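Local coordinates for protein Cap5O (PDB 3OJO) that probably oxidises UDP-N-acetyl-mannosamine with NAD as cofactor, a step in the biosynthesis of the Staphylococcus aureus capsular polysaccharide, at residues G322-D328 / S382-F387. Numbering follows the deposited sequence.
Sequences GLTYKGD and SDHSEF
H384 reaches from loop 382-387 into the curve of loop 322-328. Its CB lies 4.0 Å from OD2 of D328. With CG anti to the carbonyl carbon (chi1 -66°), the ring turns toward G322, T324 and G327. ND1 of H384 accepts a hydrogen bond from N of D328 at 2.8 Å, nearly straight (165°) and almost in the ring plane. CE1 of H384 sits 3.1 Å from OG1 of T324, a hydroxyl donating to O of K326. NE2 passes near CA of G322 and is hydrogen-bonded to OD1 of D356. CB of S382 lies over one face of the ring, toward its rim. OG of S382 donates to O of T324 at 2.6 Å, on a lone pair. D328 receives S385 on the syn sides of its carboxylate, somewhat out of plane: OG meets OD1 at 2.7 Å, N meets OD2 at 2.8 Å. OE1 of E386, hydrogen-bonded to NE2 of H358, lies an unbonded 3.1 Å from OD2 of D328, also an acceptor. The loops follow neighbouring parallel strands 317-321 and 377-380 of the UDP-binding domain. With ND1 accepting and NE2 hydrogen-bonded to an aspartate, H384 probably carries its proton on NE2, its rotation fixed.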
loop_
_atom_site.group_PDB
_atom_site.type_symbol
_atom_site.label_atom_id
_atom_site.label_comp_id
_atom_site.label_asym_id
_atom_site.label_seq_id
_atom_site.Cartn_x
_atom_site.Cartn_y
_atom_site.Cartn_z
ATOM N N GLY B 322 27.370 0.159 5.529
ATOM C CA GLY B 322 26.290 -0.704 5.975
ATOM C C GLY B 322 26.102 -1.918 5.090
ATOM O O GLY B 322 26.028 -1.794 3.866
ATOM N N LEU B 323 26.044 -3.104 5.713
ATOM C CA LEU B 323 25.869 -4.396 5.039
ATOM C C LEU B 323 24.603 -5.137 5.542
ATOM O O LEU B 323 24.331 -6.259 5.116
ATOM C CB LEU B 323 27.107 -5.276 5.240
ATOM C CG LEU B 323 28.425 -4.939 4.519
ATOM C CD1 LEU B 323 29.472 -5.933 4.916
ATOM C CD2 LEU B 323 28.296 -5.074 3.035
ATOM N N THR B 324 23.816 -4.481 6.403
ATOM C CA THR B 324 22.603 -5.042 7.004
ATOM C C THR B 324 21.324 -4.461 6.407
ATOM O O THR B 324 21.346 -3.328 5.920
ATOM C CB THR B 324 22.615 -4.779 8.528
ATOM O OG1 THR B 324 22.593 -3.367 8.770
ATOM C CG2 THR B 324 23.801 -5.432 9.229
ATOM N N TYR B 325 20.190 -5.201 6.506
ATOM C CA TYR B 325 18.903 -4.677 6.034
ATOM C C TYR B 325 18.411 -3.608 6.993
ATOM O O TYR B 325 18.202 -2.473 6.577
ATOM C CB TYR B 325 17.847 -5.780 5.815
ATOM C CG TYR B 325 16.445 -5.258 5.513
ATOM C CD1 TYR B 325 16.198 -4.459 4.392
ATOM C CD2 TYR B 325 15.362 -5.597 6.322
ATOM C CE1 TYR B 325 14.914 -3.984 4.109
ATOM C CE2 TYR B 325 14.075 -5.125 6.048
ATOM C CZ TYR B 325 13.852 -4.328 4.932
ATOM O OH TYR B 325 12.580 -3.880 4.645
ATOM N N LYS B 326 18.271 -3.950 8.269
ATOM C CA LYS B 326 17.811 -2.976 9.237
ATOM C C LYS B 326 19.012 -2.247 9.828
ATOM O O LYS B 326 20.123 -2.784 9.836
ATOM C CB LYS B 326 16.934 -3.636 10.326
ATOM C CG LYS B 326 15.751 -4.413 9.765
ATOM C CD LYS B 326 14.870 -5.010 10.841
ATOM C CE LYS B 326 13.931 -6.050 10.267
ATOM N NZ LYS B 326 14.636 -7.317 9.912
ATOM N N GLY B 327 18.779 -1.025 10.284
ATOM C CA GLY B 327 19.791 -0.220 10.942
ATOM C C GLY B 327 19.987 -0.624 12.390
ATOM O O GLY B 327 19.048 -1.084 13.036
ATOM N N ASP B 328 21.219 -0.493 12.892
ATOM C CA ASP B 328 21.656 -0.791 14.257
ATOM C C ASP B 328 21.452 -2.253 14.690
ATOM O O ASP B 328 21.334 -2.549 15.883
ATOM C CB ASP B 328 21.077 0.224 15.263
ATOM C CG ASP B 328 21.255 1.671 14.845
ATOM O OD1 ASP B 328 20.252 2.403 14.812
ATOM O OD2 ASP B 328 22.404 2.076 14.583
ATOM N N SER B 382 22.708 1.120 4.552
ATOM C CA SER B 382 22.033 0.848 5.838
ATOM C C SER B 382 21.763 2.134 6.603
ATOM O O SER B 382 22.556 3.062 6.515
ATOM C CB SER B 382 22.842 -0.119 6.696
ATOM O OG SER B 382 23.026 -1.344 6.003
ATOM N N ASP B 383 20.645 2.198 7.333
ATOM C CA ASP B 383 20.278 3.385 8.109
ATOM C C ASP B 383 20.734 3.308 9.600
ATOM O O ASP B 383 19.949 3.540 10.529
ATOM C CB ASP B 383 18.776 3.747 7.934
ATOM C CG ASP B 383 17.767 2.696 8.376
ATOM O OD1 ASP B 383 18.189 1.571 8.738
ATOM O OD2 ASP B 383 16.559 2.986 8.330
ATOM N N HIS B 384 22.030 3.006 9.804
ATOM C CA HIS B 384 22.653 2.953 11.118
ATOM C C HIS B 384 22.662 4.345 11.739
ATOM O O HIS B 384 22.934 5.320 11.037
ATOM C CB HIS B 384 24.087 2.428 11.009
ATOM C CG HIS B 384 24.183 1.003 10.576
ATOM N ND1 HIS B 384 23.397 0.022 11.148
ATOM C CD2 HIS B 384 25.014 0.432 9.679
ATOM C CE1 HIS B 384 23.746 -1.108 10.563
ATOM N NE2 HIS B 384 24.719 -0.913 9.674
ATOM N N SER B 385 22.348 4.435 13.049
ATOM C CA SER B 385 22.301 5.682 13.835
ATOM C C SER B 385 23.563 6.527 13.680
ATOM O O SER B 385 23.472 7.751 13.576
ATOM C CB SER B 385 22.062 5.366 15.305
ATOM O OG SER B 385 20.712 4.987 15.514
ATOM N N GLU B 386 24.730 5.853 13.608
ATOM C CA GLU B 386 26.058 6.448 13.443
ATOM C C GLU B 386 26.167 7.283 12.180
ATOM O O GLU B 386 26.902 8.270 12.165
ATOM C CB GLU B 386 27.143 5.356 13.437
ATOM C CG GLU B 386 27.223 4.552 14.729
ATOM C CD GLU B 386 26.462 3.239 14.758
ATOM O OE1 GLU B 386 25.275 3.218 14.355
ATOM O OE2 GLU B 386 27.047 2.237 15.229
ATOM N N PHE B 387 25.428 6.896 11.129
ATOM C CA PHE B 387 25.439 7.554 9.822
ATOM C C PHE B 387 24.630 8.855 9.758
ATOM O O PHE B 387 24.757 9.600 8.788
ATOM C CB PHE B 387 25.012 6.567 8.721
ATOM C CG PHE B 387 25.858 5.320 8.521
ATOM C CD1 PHE B 387 25.364 4.234 7.804
ATOM C CD2 PHE B 387 27.169 5.258 8.992
ATOM C CE1 PHE B 387 26.156 3.098 7.581
ATOM C CE2 PHE B 387 27.956 4.121 8.772
ATOM C CZ PHE B 387 27.445 3.048 8.068
#